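Local coordinates for putative dehydratase (Mesorhizobium loti, PDB 2POZ), which is of unknown function but belongs to the mandelate racemase/muconate lactonizing enzyme family of the enolase superfamily and may act as a lyase, possibly a dehydratase, at residues A[194-197]-A[198-202]; A[220-223]-A[224-227]; A[243-246]-A[247-251]. All blocks are in the same frame, centred on the assembly; numbering follows the deposited sequence.

Interaction 1 of 3, residues A[194-197]-A[198-202]; sequences DAAG and PEIEL
Ala196 and Ile200 meet through their beta carbons where helix 179-196 ends and the chain turns toward strand 201-205. The apolar part of the contact is small: Ala196 CB lies 3.8 Å from Ile200 CB, with Ile200 CG1 at almost the same range. The first torsion of Ile200 (chi1 -62°) sets CG1 beside its own backbone N, which brings this branch up to the backbone of the last helical turn, 3.5 Å from Ala196 O. The methyl CG2 of Ile200 is slightly more distant from Ala196 CB, at 4.2 Å. Leu149 of helix 146-150 packs on both Ala196 and Ile200, and Leu156 touches Ile200 from the neighbouring strand 155-158.

The turn is one of the helix-to-strand loops of the alpha/beta barrel of the enolase superfamily. Gly197 breaks the helix with a positive phi of 97°, and a beta carbon at this position would be jammed against the carbonyl oxygen of Ala196. Pro198 follows directly, its beta carbon pointing away from residues 194-197.

The polar link between the two sides runs through solvent. A water donates to Ala196 O at 2.9 Å, a carbonyl at the end of the helix, and accepts from Glu199 N, also at 2.9 Å, bridging the mouth of the turn. Two other carbonyls of the loop, those of Gly197 and Ile200, accept hydrogen bonds from NH1 of Arg193, one helical turn earlier.

Interaction 2 of 3, residues A[220-223]-A[224-227]; sequences RKIG and ELDI
The tight turn that closes helix 212-222 and leads into strand 227-231 is fastened by Leu225 N, which donates to Ile222 O at 2.8 Å with an N-H...O angle of 158°. A second bond from Asp226 N to Gly223 O is weak, at 3.4 Å. Gly223 O is gripped more firmly by a water, which donates to it at 2.6 Å and accepts from Ile227 N at 3.0 Å. Asp226, with phi and psi both positive, takes the chain out of the turn.

In the enolase-superfamily barrel this is a helix-to-strand connection, and its apolar side is largely buried. Ile222 CD1 touches Ile227 CG1 at 4.0 Å, the two side chains crossing at about a right angle. Ile222 reaches it because CG1 sits between the backbone N and the carbonyl carbon (chi1 64°), a crowded position. Leu225 packs less closely, through CD1 near Ile222 CB, and Tyr186 of helix 179-196 lies against both Ile222 and Leu225 and makes a cation-pi contact with Lys221.

On the outer side, Glu224 folds back over the helix end through a bend at chi2. Its OE1 comes within 2.8 Å of Arg220 O and within 2.7 Å of Lys221 O; such crowding of carbonyl oxygens would probably raise the proton affinity of the carboxyl group.

Interaction 3 of 3, residues A[243-246]-A[247-251]; sequences KVIS and EQIPL
Lys243 and Glu247 pair across the last turn of helix 239-248, the helix of the beta-alpha-beta unit that runs from strand 227-231 to strand 253-255 in the barrel. Lys243 O takes two donors. Glu247 N reaches it at 3.1 Å, tilted about 20° from the carbonyl plane, and the hydroxyl of Ser246 donates to it at 2.6 Å. The serine can do so because OG lies between its backbone N and carbonyl carbon (chi1 68°), which turns the hydroxyl back along the helix. With an alanine here the hydroxyl is gone, and Lys243 O would probably be left without its second, shorter grip.

Further along, Glu247 N also leans weakly toward Val244 O. Ile245 O serves the last helical residue and the first one beyond it: Gln248 N donates at 2.9 Å from well above the carbonyl plane, and Ile249 N adds a weak bond.

The charged ends are held loosely across the contact. Lys243 and Glu247 cross obliquely, and NZ stays 3.9 Å from OE2, a long salt bridge; the ammonium also donates a hydrogen bond to Leu271 O. The amide of Gln248 leads away from residues 243-246, and its OE1 receives a weak bond from Arg220 NH2. Val244 and Gln248 also pack on Gln272 and Glu247 of a second subunit.

At the helix end, Ile245 CG2 meets Ile249 CD1 at 3.9 Å, a buried apolar pair. Past it, one water donates both to Ser246 O, at 3.2 Å, and to Leu251 O, at 2.8 Å.

How the interactions relate
The three contacts are successive helix-to-strand turns of one barrel, met in series along the chain. Interactions 1 and 2 have centres 12 Å apart and touch where Leu202 O lies 3.6 Å from Ile227 CG2. Arg193, which holds interaction 1, also donates to Leu225 O and Asp226 O of interaction 2. Interactions 2 and 3, with centres 13 Å apart, meet at several points, among them Gly223 CA and Leu251 CD2 at 3.7 Å, while interactions 1 and 3 stay about 8 Å apart at their nearest atoms. In enolase-superfamily barrels the active site lies at the C-terminal ends of the strands, so these turns belong to the opposite end.

Interaction 1 of 3, residues A[194-197]-A[198-202]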
loop_
_atom_site.group_PDB
_atom_site.type_symbol
_atom_site.label_atom_id
_atom_site.label_comp_id
_atom_site.label_asym_id
_atom_site.label_seq_id
_atom_site.Cartn_x
_atom_site.Cartn_y
_atom_site.Cartn_z
ATOM N N ASP A 194 39.917 12.357 10.903
ATOM C CA ASP A 194 40.981 12.773 11.808
ATOM C C ASP A 194 41.967 13.732 11.156
ATOM O O ASP A 194 42.398 14.694 11.778
ATOM C CB ASP A 194 41.736 11.556 12.355
ATOM C CG ASP A 194 40.857 10.651 13.208
ATOM O OD1 ASP A 194 39.809 11.123 13.696
ATOM O OD2 ASP A 194 41.219 9.472 13.401
ATOM N N ALA A 195 42.321 13.471 9.901
ATOM C CA ALA A 195 43.262 14.325 9.190
ATOM C C ALA A 195 42.632 15.627 8.704
ATOM O O ALA A 195 43.292 16.664 8.673
ATOM C CB ALA A 195 43.865 13.569 8.009
ATOM N N ALA A 196 41.359 15.583 8.328
ATOM C CA ALA A 196 40.704 16.788 7.837
ATOM C C ALA A 196 40.282 17.724 8.959
ATOM O O ALA A 196 40.259 18.939 8.783
ATOM C CB ALA A 196 39.492 16.417 6.989
ATOM N N GLY A 197 39.959 17.161 10.116
ATOM C CA GLY A 197 39.510 17.984 11.222
ATOM C C GLY A 197 37.990 17.981 11.235
ATOM O O GLY A 197 37.371 17.525 10.274
ATOM N N PRO A 198 37.356 18.498 12.296
ATOM C CA PRO A 198 35.891 18.536 12.414
ATOM C C PRO A 198 35.137 19.516 11.512
ATOM O O PRO A 198 33.925 19.386 11.330
ATOM C CB PRO A 198 35.682 18.859 13.890
ATOM C CG PRO A 198 36.825 19.806 14.163
ATOM C CD PRO A 198 37.995 19.109 13.479
ATOM N N GLU A 199 35.842 20.480 10.936
ATOM C CA GLU A 199 35.193 21.483 10.105
ATOM C C GLU A 199 34.987 21.129 8.635
ATOM O O GLU A 199 34.228 21.799 7.937
ATOM C CB GLU A 199 35.963 22.798 10.215
ATOM C CG GLU A 199 36.131 23.262 11.651
ATOM C CD GLU A 199 36.785 24.626 11.753
ATOM O OE1 GLU A 199 36.250 25.587 11.156
ATOM O OE2 GLU A 199 37.828 24.739 12.437
ATOM N N ILE A 200 35.643 20.078 8.163
ATOM C CA ILE A 200 35.502 19.686 6.768
ATOM C C ILE A 200 34.306 18.760 6.551
ATOM O O ILE A 200 34.099 17.807 7.304
ATOM C CB ILE A 200 36.789 18.989 6.261
ATOM C CG1 ILE A 200 37.972 19.958 6.347
ATOM C CG2 ILE A 200 36.593 18.494 4.830
ATOM C CD1 ILE A 200 37.833 21.208 5.480
ATOM N N GLU A 201 33.512 19.054 5.528
ATOM C CA GLU A 201 32.354 18.228 5.217
ATOM C C GLU A 201 32.859 17.018 4.441
ATOM O O GLU A 201 33.635 17.152 3.499
ATOM C CB GLU A 201 31.346 19.008 4.365
ATOM C CG GLU A 201 30.958 20.352 4.956
ATOM C CD GLU A 201 29.889 21.069 4.149
ATOM O OE1 GLU A 201 30.006 21.128 2.903
ATOM O OE2 GLU A 201 28.935 21.589 4.767
ATOM N N LEU A 202 32.425 15.834 4.844
ATOM C CA LEU A 202 32.855 14.621 4.174
ATOM C C LEU A 202 31.687 13.883 3.528
ATOM O O LEU A 202 30.649 13.670 4.151
ATOM C CB LEU A 202 33.555 13.693 5.168
ATOM C CG LEU A 202 34.797 14.269 5.856
ATOM C CD1 LEU A 202 35.373 13.228 6.806
ATOM C CD2 LEU A 202 35.827 14.675 4.814
HETATM O O HOH W 1 38.606 20.931 10.039
#

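Interaction 2 of 3, residues A[220-223]-A[224-227]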
loop_
_atom_site.group_PDB
_atom_site.type_symbol
_atom_site.label_atom_id
_atom_site.label_comp_id
_atom_site.label_asym_id
_atom_site.label_seq_id
_atom_site.Cartn_x
_atom_site.Cartn_y
_atom_site.Cartn_z
ATOM N N ARG A 220 25.977 2.791 9.777
ATOM C CA ARG A 220 25.750 3.083 11.184
ATOM C C ARG A 220 27.094 3.251 11.887
ATOM O O ARG A 220 27.243 4.103 12.757
ATOM C CB ARG A 220 24.946 1.957 11.839
ATOM C CG ARG A 220 23.465 1.979 11.466
ATOM C CD ARG A 220 22.719 0.787 12.057
ATOM N NE ARG A 220 21.284 0.885 11.809
ATOM C CZ ARG A 220 20.454 -0.150 11.819
ATOM N NH1 ARG A 220 20.920 -1.368 12.066
ATOM N NH2 ARG A 220 19.161 0.028 11.566
ATOM N N LYS A 221 28.076 2.445 11.498
ATOM C CA LYS A 221 29.391 2.529 12.116
ATOM C C LYS A 221 30.057 3.873 11.867
ATOM O O LYS A 221 30.654 4.436 12.782
ATOM C CB LYS A 221 30.295 1.403 11.612
ATOM C CG LYS A 221 31.575 1.210 12.422
ATOM C CD LYS A 221 32.297 -0.064 11.997
ATOM C CE LYS A 221 33.585 -0.279 12.791
ATOM N NZ LYS A 221 33.337 -0.379 14.264
ATOM N N ILE A 222 29.946 4.404 10.648
ATOM C CA ILE A 222 30.588 5.682 10.345
ATOM C C ILE A 222 29.753 6.908 10.708
ATOM O O ILE A 222 30.235 8.037 10.613
ATOM C CB ILE A 222 30.982 5.801 8.846
ATOM C CG1 ILE A 222 29.731 5.772 7.955
ATOM C CG2 ILE A 222 31.942 4.678 8.479
ATOM C CD1 ILE A 222 30.003 6.114 6.480
ATOM N N GLY A 223 28.510 6.684 11.126
ATOM C CA GLY A 223 27.636 7.789 11.481
ATOM C C GLY A 223 28.217 8.752 12.501
ATOM O O GLY A 223 27.922 9.946 12.480
ATOM N N GLU A 224 29.055 8.227 13.387
ATOM C CA GLU A 224 29.685 9.019 14.435
ATOM C C GLU A 224 30.832 9.878 13.902
ATOM O O GLU A 224 31.380 10.711 14.621
ATOM C CB GLU A 224 30.199 8.090 15.540
ATOM C CG GLU A 224 29.105 7.250 16.233
ATOM C CD GLU A 224 28.314 6.356 15.273
ATOM O OE1 GLU A 224 28.936 5.642 14.451
ATOM O OE2 GLU A 224 27.066 6.359 15.345
ATOM N N LEU A 225 31.194 9.678 12.639
ATOM C CA LEU A 225 32.274 10.456 12.041
ATOM C C LEU A 225 31.769 11.729 11.351
ATOM O O LEU A 225 32.535 12.429 10.691
ATOM C CB LEU A 225 33.062 9.582 11.058
ATOM C CG LEU A 225 33.712 8.375 11.748
ATOM C CD1 LEU A 225 34.405 7.487 10.735
ATOM C CD2 LEU A 225 34.704 8.870 12.797
ATOM N N ASP A 226 30.475 12.014 11.517
ATOM C CA ASP A 226 29.829 13.202 10.948
ATOM C C ASP A 226 29.924 13.257 9.427
ATOM O O ASP A 226 30.684 14.040 8.858
ATOM C CB ASP A 226 30.426 14.475 11.570
ATOM C CG ASP A 226 29.683 15.739 11.151
ATOM O OD1 ASP A 226 28.436 15.706 11.073
ATOM O OD2 ASP A 226 30.345 16.773 10.915
ATOM N N ILE A 227 29.122 12.424 8.780
ATOM C CA ILE A 227 29.101 12.328 7.326
ATOM C C ILE A 227 27.989 13.183 6.716
ATOM O O ILE A 227 26.833 13.088 7.116
ATOM C CB ILE A 227 28.908 10.848 6.897
ATOM C CG1 ILE A 227 29.958 9.960 7.582
ATOM C CG2 ILE A 227 28.975 10.719 5.388
ATOM C CD1 ILE A 227 31.399 10.360 7.316
HETATM O O HOH W 2 26.962 11.367 10.512
#

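Interaction 3 of 3, residues A[243-246]-A[247-251]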
loop_
_atom_site.group_PDB
_atom_site.type_symbol
_atom_site.label_atom_id
_atom_site.label_comp_id
_atom_site.label_asym_id
_atom_site.label_seq_id
_atom_site.Cartn_x
_atom_site.Cartn_y
_atom_site.Cartn_z
ATOM N N LYS A 243 15.246 2.153 -0.508
ATOM C CA LYS A 243 14.286 2.640 0.478
ATOM C C LYS A 243 14.519 2.014 1.850
ATOM O O LYS A 243 14.479 2.705 2.864
ATOM C CB LYS A 243 12.841 2.382 0.036
ATOM C CG LYS A 243 11.839 2.936 1.053
ATOM C CD LYS A 243 10.527 3.360 0.429
ATOM C CE LYS A 243 9.674 4.116 1.445
ATOM N NZ LYS A 243 10.392 5.315 1.996
ATOM N N VAL A 244 14.760 0.709 1.882
ATOM C CA VAL A 244 15.010 0.013 3.137
ATOM C C VAL A 244 16.215 0.637 3.835
ATOM O O VAL A 244 16.186 0.910 5.042
ATOM C CB VAL A 244 15.292 -1.485 2.894
ATOM C CG1 VAL A 244 15.726 -2.154 4.191
ATOM C CG2 VAL A 244 14.042 -2.159 2.345
ATOM N N ILE A 245 17.277 0.865 3.070
ATOM C CA ILE A 245 18.478 1.458 3.624
ATOM C C ILE A 245 18.191 2.847 4.194
ATOM O O ILE A 245 18.614 3.153 5.301
ATOM C CB ILE A 245 19.598 1.528 2.552
ATOM C CG1 ILE A 245 20.084 0.105 2.233
ATOM C CG2 ILE A 245 20.755 2.399 3.046
ATOM C CD1 ILE A 245 20.953 0.012 0.985
ATOM N N SER A 246 17.459 3.679 3.458
ATOM C CA SER A 246 17.148 5.023 3.939
ATOM C C SER A 246 16.409 5.016 5.282
ATOM O O SER A 246 16.587 5.919 6.100
ATOM C CB SER A 246 16.314 5.791 2.908
ATOM O OG SER A 246 15.016 5.239 2.763
ATOM N N GLU A 247 15.592 3.996 5.509
ATOM C CA GLU A 247 14.830 3.887 6.752
ATOM C C GLU A 247 15.652 3.294 7.891
ATOM O O GLU A 247 15.253 3.361 9.054
ATOM C CB GLU A 247 13.596 3.000 6.540
ATOM C CG GLU A 247 12.727 3.383 5.357
ATOM C CD GLU A 247 11.560 2.423 5.150
ATOM O OE1 GLU A 247 11.789 1.190 5.131
ATOM O OE2 GLU A 247 10.413 2.900 4.999
ATOM N N GLN A 248 16.802 2.720 7.564
ATOM C CA GLN A 248 17.623 2.066 8.576
ATOM C C GLN A 248 18.934 2.740 8.952
ATOM O O GLN A 248 19.581 2.321 9.907
ATOM C CB GLN A 248 17.911 0.626 8.138
ATOM C CG GLN A 248 16.691 -0.282 8.097
ATOM C CD GLN A 248 16.131 -0.560 9.481
ATOM O OE1 GLN A 248 16.886 -0.783 10.429
ATOM N NE2 GLN A 248 14.804 -0.560 9.603
ATOM N N ILE A 249 19.345 3.763 8.214
ATOM C CA ILE A 249 20.600 4.432 8.541
ATOM C C ILE A 249 20.380 5.882 8.929
ATOM O O ILE A 249 19.388 6.493 8.543
ATOM C CB ILE A 249 21.612 4.375 7.369
ATOM C CG1 ILE A 249 21.133 5.249 6.211
ATOM C CG2 ILE A 249 21.800 2.930 6.924
ATOM C CD1 ILE A 249 22.158 5.377 5.077
ATOM N N PRO A 250 21.318 6.458 9.697
ATOM C CA PRO A 250 21.208 7.850 10.138
ATOM C C PRO A 250 21.843 8.873 9.190
ATOM O O PRO A 250 21.931 10.055 9.521
ATOM C CB PRO A 250 21.905 7.817 11.491
ATOM C CG PRO A 250 23.066 6.896 11.210
ATOM C CD PRO A 250 22.437 5.776 10.378
ATOM N N LEU A 251 22.272 8.428 8.014
ATOM C CA LEU A 251 22.919 9.327 7.064
ATOM C C LEU A 251 22.032 9.699 5.880
ATOM O O LEU A 251 21.256 8.884 5.408
ATOM C CB LEU A 251 24.185 8.672 6.509
ATOM C CG LEU A 251 25.062 7.910 7.498
ATOM C CD1 LEU A 251 26.183 7.200 6.748
ATOM C CD2 LEU A 251 25.616 8.879 8.518
HETATM O O HOH W 3 18.601 8.096 4.975
#